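Local coordinates for Oxidored_FMN domain-containing protein ([Pseudomonas] geniculata N1, PDB 6L6J) that oxidises the amine 6-hydroxypseudooxynicotine, probably by way of its bound FMN and [4Fe-4S] cluster, at residues A[39-44]-A[368-373]; A[381-387]-A[409-413]; A[523-527]-A[584-588]; A[177-182]-A[200-204]. All blocks are in the same frame, centred on the assembly; numbering follows the deposited sequence.

Interaction 1: A[39-44]-A[368-373]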
loop_
_atom_site.group_PDB
_atom_site.type_symbol
_atom_site.label_atom_id
_atom_site.label_comp_id
_atom_site.label_asym_id
_atom_site.label_seq_id
_atom_site.Cartn_x
_atom_site.Cartn_y
_atom_site.Cartn_z
ATOM N N GLU A 39 -16.192 -2.721 -13.741
ATOM C CA GLU A 39 -15.230 -2.911 -14.860
ATOM C C GLU A 39 -13.805 -2.744 -14.321
ATOM O O GLU A 39 -12.890 -3.491 -14.770
ATOM C CB GLU A 39 -15.571 -1.958 -16.003
ATOM C CG GLU A 39 -16.882 -2.299 -16.695
ATOM C CD GLU A 39 -16.811 -3.515 -17.606
ATOM O OE1 GLU A 39 -17.843 -4.233 -17.723
ATOM O OE2 GLU A 39 -15.720 -3.748 -18.202
ATOM N N GLU A 40 -13.639 -1.821 -13.373
ATOM C CA GLU A 40 -12.353 -1.559 -12.665
ATOM C C GLU A 40 -11.930 -2.854 -11.943
ATOM O O GLU A 40 -10.813 -3.359 -12.187
ATOM C CB GLU A 40 -12.505 -0.347 -11.741
ATOM C CG GLU A 40 -13.054 0.879 -12.453
ATOM C CD GLU A 40 -12.918 2.221 -11.744
ATOM O OE1 GLU A 40 -12.590 2.239 -10.527
ATOM O OE2 GLU A 40 -13.197 3.253 -12.404
ATOM N N MET A 41 -12.817 -3.380 -11.102
ATOM C CA MET A 41 -12.647 -4.647 -10.353
ATOM C C MET A 41 -12.303 -5.800 -11.312
ATOM O O MET A 41 -11.278 -6.458 -11.103
ATOM C CB MET A 41 -13.953 -4.927 -9.618
ATOM C CG MET A 41 -13.959 -6.196 -8.832
ATOM S SD MET A 41 -15.444 -6.150 -7.807
ATOM C CE MET A 41 -14.841 -5.119 -6.475
ATOM N N ILE A 42 -13.120 -6.008 -12.348
ATOM C CA ILE A 42 -12.928 -7.056 -13.392
ATOM C C ILE A 42 -11.514 -6.922 -13.973
ATOM O O ILE A 42 -10.747 -7.866 -13.819
ATOM C CB ILE A 42 -14.051 -6.993 -14.452
ATOM C CG1 ILE A 42 -15.332 -7.659 -13.945
ATOM C CG2 ILE A 42 -13.630 -7.593 -15.778
ATOM C CD1 ILE A 42 -16.593 -7.252 -14.710
ATOM N N ALA A 43 -11.181 -5.798 -14.598
ATOM C CA ALA A 43 -9.873 -5.536 -15.259
ATOM C C ALA A 43 -8.727 -5.689 -14.235
ATOM O O ALA A 43 -7.658 -6.239 -14.574
ATOM C CB ALA A 43 -9.884 -4.150 -15.883
ATOM N N PHE A 44 -8.931 -5.210 -13.009
ATOM C CA PHE A 44 -7.925 -5.323 -11.929
ATOM C C PHE A 44 -7.637 -6.802 -11.709
ATOM O O PHE A 44 -6.498 -7.185 -11.879
ATOM C CB PHE A 44 -8.366 -4.638 -10.630
ATOM C CG PHE A 44 -7.270 -4.628 -9.596
ATOM C CD1 PHE A 44 -6.307 -3.621 -9.588
ATOM C CD2 PHE A 44 -7.161 -5.658 -8.662
ATOM C CE1 PHE A 44 -5.268 -3.635 -8.665
ATOM C CE2 PHE A 44 -6.117 -5.676 -7.744
ATOM C CZ PHE A 44 -5.175 -4.664 -7.749
ATOM N N ALA A 368 -1.695 -0.385 -11.899
ATOM C CA ALA A 368 -2.555 -0.823 -10.771
ATOM C C ALA A 368 -3.674 0.203 -10.602
ATOM O O ALA A 368 -3.344 1.345 -10.308
ATOM C CB ALA A 368 -1.758 -0.973 -9.492
ATOM N N GLY A 369 -4.926 -0.221 -10.819
ATOM C CA GLY A 369 -6.145 0.601 -10.690
ATOM C C GLY A 369 -6.416 1.464 -11.914
ATOM O O GLY A 369 -7.372 2.256 -11.845
ATOM N N GLU A 370 -5.603 1.327 -12.970
ATOM C CA GLU A 370 -5.771 2.033 -14.270
ATOM C C GLU A 370 -6.095 1.042 -15.400
ATOM O O GLU A 370 -6.159 1.504 -16.576
ATOM C CB GLU A 370 -4.488 2.767 -14.681
ATOM C CG GLU A 370 -4.040 3.858 -13.734
ATOM C CD GLU A 370 -5.085 4.906 -13.423
ATOM O OE1 GLU A 370 -5.655 5.487 -14.376
ATOM O OE2 GLU A 370 -5.318 5.134 -12.200
ATOM N N GLU A 371 -6.228 -0.256 -15.100
ATOM C CA GLU A 371 -6.418 -1.332 -16.122
ATOM C C GLU A 371 -7.625 -0.979 -17.023
ATOM O O GLU A 371 -7.491 -1.042 -18.275
ATOM C CB GLU A 371 -6.599 -2.707 -15.460
ATOM C CG GLU A 371 -5.403 -3.187 -14.642
ATOM C CD GLU A 371 -5.361 -2.824 -13.155
ATOM O OE1 GLU A 371 -6.161 -1.995 -12.686
ATOM O OE2 GLU A 371 -4.491 -3.378 -12.456
ATOM N N HIS A 372 -8.749 -0.563 -16.414
ATOM C CA HIS A 372 -10.003 -0.173 -17.120
ATOM C C HIS A 372 -10.011 1.329 -17.406
ATOM O O HIS A 372 -10.279 1.659 -18.549
ATOM C CB HIS A 372 -11.257 -0.560 -16.332
ATOM C CG HIS A 372 -12.491 -0.009 -16.954
ATOM N ND1 HIS A 372 -13.123 -0.630 -18.021
ATOM C CD2 HIS A 372 -13.181 1.140 -16.717
ATOM C CE1 HIS A 372 -14.178 0.091 -18.387
ATOM N NE2 HIS A 372 -14.236 1.185 -17.603
ATOM N N VAL A 373 -9.759 2.186 -16.409
ATOM C CA VAL A 373 -9.929 3.672 -16.500
ATOM C C VAL A 373 -9.075 4.224 -17.651
ATOM O O VAL A 373 -9.537 5.119 -18.393
ATOM C CB VAL A 373 -9.576 4.392 -15.180
ATOM C CG1 VAL A 373 -9.301 5.872 -15.397
ATOM C CG2 VAL A 373 -10.653 4.227 -14.113
HETATM O O HOH W 1 -9.025 -1.629 -13.210
#

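Interaction 2: A[381-387]-A[409-413]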
loop_
_atom_site.group_PDB
_atom_site.type_symbol
_atom_site.label_atom_id
_atom_site.label_comp_id
_atom_site.label_asym_id
_atom_site.label_seq_id
_atom_site.Cartn_x
_atom_site.Cartn_y
_atom_site.Cartn_z
ATOM N N VAL A 381 2.414 -3.048 -23.968
ATOM C CA VAL A 381 2.251 -1.641 -24.424
ATOM C C VAL A 381 1.840 -1.682 -25.889
ATOM O O VAL A 381 2.158 -2.618 -26.602
ATOM C CB VAL A 381 3.525 -0.802 -24.195
ATOM C CG1 VAL A 381 3.785 -0.563 -22.713
ATOM C CG2 VAL A 381 4.756 -1.401 -24.864
ATOM N N PRO A 382 1.067 -0.688 -26.377
ATOM C CA PRO A 382 0.847 -0.523 -27.814
ATOM C C PRO A 382 2.185 -0.354 -28.529
ATOM O O PRO A 382 3.066 0.341 -28.024
ATOM C CB PRO A 382 0.016 0.764 -27.934
ATOM C CG PRO A 382 -0.628 0.922 -26.575
ATOM C CD PRO A 382 0.351 0.323 -25.579
ATOM N N PRO A 383 2.394 -0.955 -29.724
ATOM C CA PRO A 383 3.649 -0.761 -30.443
ATOM C C PRO A 383 3.858 0.742 -30.683
ATOM O O PRO A 383 2.913 1.450 -30.906
ATOM C CB PRO A 383 3.478 -1.565 -31.743
ATOM C CG PRO A 383 2.356 -2.540 -31.439
ATOM C CD PRO A 383 1.452 -1.806 -30.469
ATOM N N ALA A 384 5.103 1.199 -30.586
ATOM C CA ALA A 384 5.496 2.577 -30.953
ATOM C C ALA A 384 4.930 2.893 -32.341
ATOM O O ALA A 384 5.212 2.124 -33.271
ATOM C CB ALA A 384 7.000 2.700 -30.924
ATOM N N HIS A 385 4.107 3.933 -32.470
ATOM C CA HIS A 385 3.793 4.552 -33.786
ATOM C C HIS A 385 5.126 5.007 -34.393
ATOM O O HIS A 385 5.884 5.724 -33.685
ATOM C CB HIS A 385 2.848 5.756 -33.639
ATOM C CG HIS A 385 3.569 7.066 -33.725
ATOM N ND1 HIS A 385 4.372 7.539 -32.697
ATOM C CD2 HIS A 385 3.679 7.967 -34.730
ATOM C CE1 HIS A 385 4.920 8.686 -33.055
ATOM N NE2 HIS A 385 4.512 8.973 -34.299
ATOM N N ASN A 386 5.445 4.611 -35.623
ATOM C CA ASN A 386 6.729 5.018 -36.254
ATOM C C ASN A 386 7.884 4.738 -35.273
ATOM O O ASN A 386 8.312 5.662 -34.553
ATOM C CB ASN A 386 6.676 6.486 -36.688
ATOM C CG ASN A 386 7.975 6.974 -37.288
ATOM O OD1 ASN A 386 8.902 6.195 -37.504
ATOM N ND2 ASN A 386 8.040 8.268 -37.552
ATOM N N SER A 387 8.379 3.500 -35.277
ATOM C CA SER A 387 9.473 2.980 -34.408
ATOM C C SER A 387 10.775 3.807 -34.510
ATOM O O SER A 387 11.599 3.738 -33.564
ATOM C CB SER A 387 9.716 1.530 -34.744
ATOM O OG SER A 387 11.029 1.152 -34.398
ATOM N N LYS A 409 9.960 0.301 -24.273
ATOM C CA LYS A 409 9.194 -0.977 -24.361
ATOM C C LYS A 409 8.315 -0.975 -25.610
ATOM O O LYS A 409 8.186 -2.032 -26.224
ATOM C CB LYS A 409 8.282 -1.188 -23.151
ATOM C CG LYS A 409 8.987 -1.501 -21.838
ATOM C CD LYS A 409 8.378 -2.661 -21.087
ATOM C CE LYS A 409 6.928 -2.440 -20.729
ATOM N NZ LYS A 409 6.484 -3.409 -19.700
ATOM N N ARG A 410 7.719 0.173 -25.944
ATOM C CA ARG A 410 6.849 0.346 -27.140
ATOM C C ARG A 410 7.694 0.204 -28.405
ATOM O O ARG A 410 7.112 -0.163 -29.447
ATOM C CB ARG A 410 6.158 1.710 -27.134
ATOM C CG ARG A 410 5.191 1.920 -25.980
ATOM C CD ARG A 410 4.473 3.247 -26.097
ATOM N NE ARG A 410 3.649 3.263 -27.291
ATOM C CZ ARG A 410 3.082 4.336 -27.822
ATOM N NH1 ARG A 410 3.232 5.526 -27.256
ATOM N NH2 ARG A 410 2.364 4.202 -28.930
ATOM N N GLY A 411 8.989 0.523 -28.305
ATOM C CA GLY A 411 10.017 0.262 -29.333
ATOM C C GLY A 411 10.668 1.538 -29.864
ATOM O O GLY A 411 11.495 1.413 -30.798
ATOM N N TYR A 412 10.330 2.721 -29.324
ATOM C CA TYR A 412 10.902 4.030 -29.754
ATOM C C TYR A 412 12.415 4.047 -29.510
ATOM O O TYR A 412 12.908 3.266 -28.663
ATOM C CB TYR A 412 10.281 5.220 -29.012
ATOM C CG TYR A 412 8.838 5.489 -29.350
ATOM C CD1 TYR A 412 8.493 6.270 -30.439
ATOM C CD2 TYR A 412 7.808 4.936 -28.603
ATOM C CE1 TYR A 412 7.167 6.499 -30.777
ATOM C CE2 TYR A 412 6.477 5.159 -28.923
ATOM C CZ TYR A 412 6.155 5.940 -30.017
ATOM O OH TYR A 412 4.845 6.163 -30.334
ATOM N N GLN A 413 13.118 4.928 -30.226
ATOM C CA GLN A 413 14.546 5.262 -29.960
ATOM C C GLN A 413 14.561 6.267 -28.806
ATOM O O GLN A 413 13.965 7.334 -28.973
ATOM C CB GLN A 413 15.243 5.820 -31.212
ATOM C CG GLN A 413 15.109 4.940 -32.452
ATOM C CD GLN A 413 15.595 3.533 -32.207
ATOM O OE1 GLN A 413 16.607 3.312 -31.552
ATOM N NE2 GLN A 413 14.861 2.564 -32.725
#

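Interaction 3: A[523-527]-A[584-588]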
loop_
_atom_site.group_PDB
_atom_site.type_symbol
_atom_site.label_atom_id
_atom_site.label_comp_id
_atom_site.label_asym_id
_atom_site.label_seq_id
_atom_site.Cartn_x
_atom_site.Cartn_y
_atom_site.Cartn_z
ATOM N N VAL A 523 17.518 20.652 18.060
ATOM C CA VAL A 523 17.036 21.006 16.695
ATOM C C VAL A 523 15.518 20.801 16.654
ATOM O O VAL A 523 15.016 19.754 17.162
ATOM C CB VAL A 523 17.780 20.224 15.597
ATOM C CG1 VAL A 523 17.849 18.743 15.906
ATOM C CG2 VAL A 523 17.168 20.442 14.227
ATOM N N ILE A 524 14.829 21.809 16.110
ATOM C CA ILE A 524 13.369 21.777 15.804
ATOM C C ILE A 524 13.186 21.426 14.328
ATOM O O ILE A 524 13.759 22.137 13.454
ATOM C CB ILE A 524 12.684 23.108 16.155
ATOM C CG1 ILE A 524 12.426 23.201 17.663
ATOM C CG2 ILE A 524 11.410 23.266 15.346
ATOM C CD1 ILE A 524 11.966 24.560 18.129
ATOM N N VAL A 525 12.431 20.361 14.068
ATOM C CA VAL A 525 11.982 19.987 12.692
ATOM C C VAL A 525 10.526 20.392 12.615
ATOM O O VAL A 525 9.756 19.911 13.451
ATOM C CB VAL A 525 12.176 18.493 12.372
ATOM C CG1 VAL A 525 11.894 18.188 10.919
ATOM C CG2 VAL A 525 13.576 18.032 12.730
ATOM N N TYR A 526 10.214 21.320 11.711
ATOM C CA TYR A 526 8.860 21.898 11.522
ATOM C C TYR A 526 8.251 21.239 10.291
ATOM O O TYR A 526 8.850 21.343 9.192
ATOM C CB TYR A 526 8.951 23.417 11.415
ATOM C CG TYR A 526 7.635 24.155 11.410
ATOM C CD1 TYR A 526 6.656 23.907 12.361
ATOM C CD2 TYR A 526 7.401 25.160 10.486
ATOM C CE1 TYR A 526 5.470 24.622 12.363
ATOM C CE2 TYR A 526 6.226 25.890 10.483
ATOM C CZ TYR A 526 5.254 25.611 11.419
ATOM O OH TYR A 526 4.093 26.326 11.391
ATOM N N ASP A 527 7.153 20.512 10.509
ATOM C CA ASP A 527 6.454 19.707 9.480
ATOM C C ASP A 527 5.176 20.437 9.058
ATOM O O ASP A 527 4.217 20.442 9.844
ATOM C CB ASP A 527 6.169 18.298 9.996
ATOM C CG ASP A 527 5.553 17.408 8.944
ATOM O OD1 ASP A 527 5.644 17.788 7.746
ATOM O OD2 ASP A 527 4.995 16.348 9.335
ATOM N N GLY A 584 -0.529 20.667 16.865
ATOM C CA GLY A 584 -1.392 21.863 16.765
ATOM C C GLY A 584 -0.642 23.144 17.096
ATOM O O GLY A 584 -1.247 24.011 17.767
ATOM N N THR A 585 0.599 23.266 16.620
ATOM C CA THR A 585 1.535 24.361 16.958
ATOM C C THR A 585 2.196 24.880 15.681
ATOM O O THR A 585 2.726 24.066 14.900
ATOM C CB THR A 585 2.603 23.923 17.980
ATOM O OG1 THR A 585 1.989 23.587 19.221
ATOM C CG2 THR A 585 3.609 25.000 18.297
ATOM N N ALA A 586 2.188 26.203 15.501
ATOM C CA ALA A 586 2.855 26.904 14.380
ATOM C C ALA A 586 4.042 27.718 14.913
ATOM O O ALA A 586 4.029 28.134 16.102
ATOM C CB ALA A 586 1.862 27.783 13.666
ATOM N N ILE A 587 5.014 27.968 14.036
ATOM C CA ILE A 587 6.167 28.867 14.295
ATOM C C ILE A 587 5.777 30.301 13.923
ATOM O O ILE A 587 5.449 30.542 12.738
ATOM C CB ILE A 587 7.388 28.365 13.513
ATOM C CG1 ILE A 587 7.890 27.048 14.107
ATOM C CG2 ILE A 587 8.477 29.423 13.479
ATOM C CD1 ILE A 587 9.121 26.497 13.433
ATOM N N ALA A 588 5.837 31.212 14.898
ATOM C CA ALA A 588 5.621 32.670 14.716
ATOM C C ALA A 588 6.875 33.279 14.089
ATOM O O ALA A 588 6.750 34.096 13.139
ATOM C CB ALA A 588 5.296 33.341 16.028
#

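Interaction 4: A[177-182]-A[200-204]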
loop_
_atom_site.group_PDB
_atom_site.type_symbol
_atom_site.label_atom_id
_atom_site.label_comp_id
_atom_site.label_asym_id
_atom_site.label_seq_id
_atom_site.Cartn_x
_atom_site.Cartn_y
_atom_site.Cartn_z
ATOM N N LEU A 177 -17.113 -8.957 13.258
ATOM C CA LEU A 177 -18.018 -9.251 14.403
ATOM C C LEU A 177 -17.527 -10.503 15.146
ATOM O O LEU A 177 -17.730 -10.580 16.367
ATOM C CB LEU A 177 -19.443 -9.463 13.882
ATOM C CG LEU A 177 -20.525 -9.595 14.956
ATOM C CD1 LEU A 177 -20.798 -8.253 15.591
ATOM C CD2 LEU A 177 -21.811 -10.176 14.379
ATOM N N LEU A 178 -16.884 -11.442 14.447
ATOM C CA LEU A 178 -16.416 -12.723 15.036
ATOM C C LEU A 178 -15.236 -12.423 15.962
ATOM O O LEU A 178 -15.224 -12.961 17.070
ATOM C CB LEU A 178 -16.045 -13.711 13.923
ATOM C CG LEU A 178 -17.131 -14.009 12.881
ATOM C CD1 LEU A 178 -16.616 -14.997 11.851
ATOM C CD2 LEU A 178 -18.410 -14.558 13.510
ATOM N N GLN A 179 -14.294 -11.582 15.526
ATOM C CA GLN A 179 -13.114 -11.158 16.341
ATOM C C GLN A 179 -13.628 -10.364 17.548
ATOM O O GLN A 179 -13.140 -10.610 18.650
ATOM C CB GLN A 179 -12.107 -10.346 15.522
ATOM C CG GLN A 179 -10.786 -10.159 16.247
ATOM C CD GLN A 179 -9.691 -9.475 15.458
ATOM O OE1 GLN A 179 -9.669 -9.470 14.220
ATOM N NE2 GLN A 179 -8.744 -8.898 16.197
ATOM N N ASP A 180 -14.603 -9.471 17.339
ATOM C CA ASP A 180 -15.271 -8.709 18.429
ATOM C C ASP A 180 -15.841 -9.694 19.457
ATOM O O ASP A 180 -15.650 -9.480 20.659
ATOM C CB ASP A 180 -16.344 -7.762 17.891
ATOM C CG ASP A 180 -15.810 -6.600 17.052
ATOM O OD1 ASP A 180 -14.568 -6.316 17.141
ATOM O OD2 ASP A 180 -16.628 -5.992 16.288
ATOM N N PHE A 181 -16.458 -10.785 19.026
ATOM C CA PHE A 181 -17.005 -11.794 19.968
ATOM C C PHE A 181 -15.852 -12.489 20.701
ATOM O O PHE A 181 -15.919 -12.621 21.939
ATOM C CB PHE A 181 -17.973 -12.733 19.254
ATOM C CG PHE A 181 -19.409 -12.282 19.301
ATOM C CD1 PHE A 181 -19.862 -11.278 18.476
ATOM C CD2 PHE A 181 -20.308 -12.873 20.180
ATOM C CE1 PHE A 181 -21.195 -10.886 18.499
ATOM C CE2 PHE A 181 -21.636 -12.469 20.217
ATOM C CZ PHE A 181 -22.075 -11.476 19.376
ATOM N N LEU A 182 -14.795 -12.872 19.987
ATOM C CA LEU A 182 -13.563 -13.484 20.570
ATOM C C LEU A 182 -12.914 -12.623 21.664
ATOM O O LEU A 182 -12.352 -13.202 22.609
ATOM C CB LEU A 182 -12.528 -13.644 19.457
ATOM C CG LEU A 182 -12.347 -15.040 18.907
ATOM C CD1 LEU A 182 -11.137 -15.039 17.985
ATOM C CD2 LEU A 182 -12.208 -16.051 20.043
ATOM N N ARG A 200 -16.766 -17.535 23.843
ATOM C CA ARG A 200 -16.280 -16.414 22.988
ATOM C C ARG A 200 -16.029 -16.917 21.561
ATOM O O ARG A 200 -16.233 -16.142 20.620
ATOM C CB ARG A 200 -15.071 -15.732 23.637
ATOM C CG ARG A 200 -15.472 -14.661 24.650
ATOM C CD ARG A 200 -14.467 -14.405 25.763
ATOM N NE ARG A 200 -13.113 -14.505 25.237
ATOM C CZ ARG A 200 -12.169 -15.329 25.674
ATOM N NH1 ARG A 200 -12.362 -16.113 26.720
ATOM N NH2 ARG A 200 -10.995 -15.326 25.082
ATOM N N VAL A 201 -15.649 -18.187 21.405
ATOM C CA VAL A 201 -15.318 -18.794 20.083
ATOM C C VAL A 201 -16.587 -19.356 19.417
ATOM O O VAL A 201 -16.527 -19.623 18.217
ATOM C CB VAL A 201 -14.224 -19.868 20.225
ATOM C CG1 VAL A 201 -14.803 -21.239 20.559
ATOM C CG2 VAL A 201 -13.355 -19.932 18.972
ATOM N N ARG A 202 -17.681 -19.516 20.161
ATOM C CA ARG A 202 -18.943 -20.169 19.711
ATOM C C ARG A 202 -19.421 -19.569 18.376
ATOM O O ARG A 202 -19.872 -20.342 17.485
ATOM C CB ARG A 202 -20.034 -20.016 20.780
ATOM C CG ARG A 202 -21.365 -20.666 20.414
ATOM C CD ARG A 202 -22.407 -20.662 21.531
ATOM N NE ARG A 202 -21.817 -20.961 22.828
ATOM C CZ ARG A 202 -21.353 -22.155 23.197
ATOM N NH1 ARG A 202 -21.430 -23.190 22.378
ATOM N NH2 ARG A 202 -20.797 -22.311 24.386
ATOM N N LEU A 203 -19.379 -18.246 18.225
ATOM C CA LEU A 203 -19.973 -17.622 17.026
ATOM C C LEU A 203 -19.124 -17.994 15.807
ATOM O O LEU A 203 -19.723 -18.331 14.758
ATOM C CB LEU A 203 -20.082 -16.112 17.198
ATOM C CG LEU A 203 -20.857 -15.394 16.099
ATOM C CD1 LEU A 203 -22.088 -16.188 15.675
ATOM C CD2 LEU A 203 -21.264 -14.004 16.543
ATOM N N LEU A 204 -17.794 -17.950 15.948
ATOM C CA LEU A 204 -16.832 -18.319 14.877
ATOM C C LEU A 204 -17.026 -19.791 14.487
ATOM O O LEU A 204 -17.051 -20.061 13.278
ATOM C CB LEU A 204 -15.387 -18.071 15.328
ATOM C CG LEU A 204 -14.328 -18.575 14.341
ATOM C CD1 LEU A 204 -14.499 -17.924 12.973
ATOM C CD2 LEU A 204 -12.933 -18.344 14.859
HETATM O O HOH W 2 -16.380 -15.903 17.650
#

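Interaction 1: A[39-44]-A[368-373]
Glu371 packs its side chain against Ala43 and Phe44 of helix 38-51, the helix that follows the first strand of the TIM barrel. Its segment, 368-373, belongs to the loop that runs on from the iron-sulfur site. The side chain of Ala368 is about 4 Å from that of the cluster ligand Cys362.

Glu371 can be followed outward. CB packs on Ala43 CB at 3.6 Å. CG lies by the carbonyl oxygen of Ala43. A bend about the CB-CG bond (chi2 90°) then brings the carboxylate beside Phe44, its plane 84° from that of the ring. OE2 comes to 3.4 Å from Phe44 CD1 and makes a salt bridge with Arg48. OE1 takes a weak bond from Gly369 N of its own loop. OE1 also accepts a hydrogen bond from a water, 2.9 Å away, and the same water donates to Glu40 O at 2.7 Å. The water thus bridges loop and helix. With an alanine in place of Glu371, Arg48 would probably lose its carboxylate mate and the water one of its two acceptors.

The edge of the Phe44 ring faces Gly369 N. Further along, Glu39 sends OE1 to Arg88, while its CB sits over one face of the His372 ring. That CH-pi contact measures 3.5 Å from Glu39 CB to the His372 centroid, 15° off the ring normal.

Interaction 2: A[381-387]-A[409-413]
Ala384 and Arg410 join the loop 381-387 to the end of helix 398-410 by a backbone hydrogen bond, 2.7 Å from Ala384 N to Arg410 O.

Two more bonds come from the Arg410 side chain. A bend at chi3 (64°) turns NE to the loop. Arg410 NE donates to Pro382 O at 3.1 Å, with an N-H...O angle of 160°. The oxygen lies in the guanidinium plane, while NE stands above the plane of the carbonyl. NH2 reaches Pro383 O in a weak bond. NH1 points to other partners, the carbonyl oxygens of Tyr667 and Gly664. The guanidinium therefore ties together the loop, the helix end and the C-terminal part of the chain.

Tyr412 OH meets His385 ND1 at 2.8 Å, close to straight and at the edge of the imidazole. His385 N adds a weak bond to the same oxygen. The two rings meet rim to rim, their planes 51° apart, and Tyr667 stands edge-to-face with each.

The apolar contacts flank these bonds. Ala384 CB sits over one face of the Tyr412 ring, 3.3 Å from its centroid. Val381 CG2 packs on Arg410 CG at 3.5 Å. A leucine in place of Tyr412 would probably leave His385 ND1 without its hydroxyl partner and Ala384 CB without a flat face to rest on.

Gly411 ends the helix in a Schellman motif, its positive phi turning the chain into strand 413-417. Strand 390-394, helix 398-410 and strand 413-417 form a beta-alpha-beta unit, the hallmark of a Rossmann-type nucleotide-binding domain.

Interaction 3: A[523-527]-A[584-588]
Tyr526 and Ile587 carry this contact. Ile587 CD1 lies over one face of the Tyr526 ring, 3.7 Å from the centroid and nearest to CG, at 3.4 Å. The two side chains run past each other in opposite directions. The base of the ring thus meets the isoleucine tip, and the hydroxyl its backbone. Ile587 N donates a weak bond to Tyr526 OH, 3.2 Å long. At the ring edge, in its plane, lies Thr585 O, 3.8 Å from Tyr526 CE1.

Tyr526 has CG anti to its own backbone nitrogen (chi1 -172°), which sends the ring across to strand 585-590. Its hydroxyl has a second, outside partner, His494 NE2. Ile524, two residues earlier on the same strand face, adds a loose touch of CG2 on Ile587 CD1 at 4.4 Å.

Farther out, strand 522-527 is held between strands 547-552 and 612-621, both parallel to it. Val551 and Leu615 of these neighbours touch Tyr526. Strand 585-590 begins a three-stranded antiparallel sheet. The axes of the two strand segments cross at -111° and approach to 8.6 Å. A mostly parallel sheet crossed by a small antiparallel one is a layout familiar from Rossmann-like dinucleotide-binding domains, consistent with the second alpha/beta domain of this family.

Interaction 4: A[177-182]-A[200-204]
Leu203 fills the hollow between Leu178 and Phe181, where two helices of the TIM barrel meet. Helix 197-215 connects the fourth and fifth barrel strands along the chain, and the short helix 177-182 belongs to the same connection. Their segments run nearly antiparallel, at 162°, with axes 7.8 Å apart.

The main bump is the Leu203 methyl CD2. It sits over the centre of the Phe181 ring, 3.5 Å from the centroid and 9° off the normal. With chi1 at -172° the Leu203 branch points away from its own N and over the ring. Leu178 fits as a fork on the other helix. Its CD2 rests on Leu203 CG at 3.7 Å, and its CD1 meets Leu204 CD1 at 3.8 Å. One turn on, Leu182 CD2 reaches Val201 CG2 at 4.2 Å. Phe148 of helix 142-162 touches both Leu178 and Leu203, and Val245 of helix 241-249 touches Leu182, Val201 and Leu204. Neighbouring barrel helices therefore wall in this hydrophobic layer.

A water between the helices donates to Leu178 O and Arg200 O. It also takes up Leu204 N, which has no bond to the preceding turn where the helix is kinked. Arg200 sends its guanidinium to the end of helix 177-182; NH2 forms a salt bridge with Asp241. Arg200 NE donates to Leu182 O at 3.0 Å, with the oxygen in the guanidinium plane and NE above the carbonyl plane.

In the fold
Interactions 1 and 4 both involve the TIM barrel. Interaction 4 lies within the 323 residues spanned by interaction 1, and their centres are about 35 Å apart. The loop of interaction 1 runs on to interaction 2, centred about 23 Å away at the edge of the Rossmann-type domain that binds ADP. Interaction 3 comes last, in the second alpha/beta domain, with its centre about 49 Å from that of interaction 2. Interactions 2 and 4 are the farthest apart, at about 56 Å. None touch. Interaction 1 thus joins the flavin barrel to the chain that leads from the cluster into the nucleotide-binding part, while interactions 2, 3 and 4 each lie within one region of the fold.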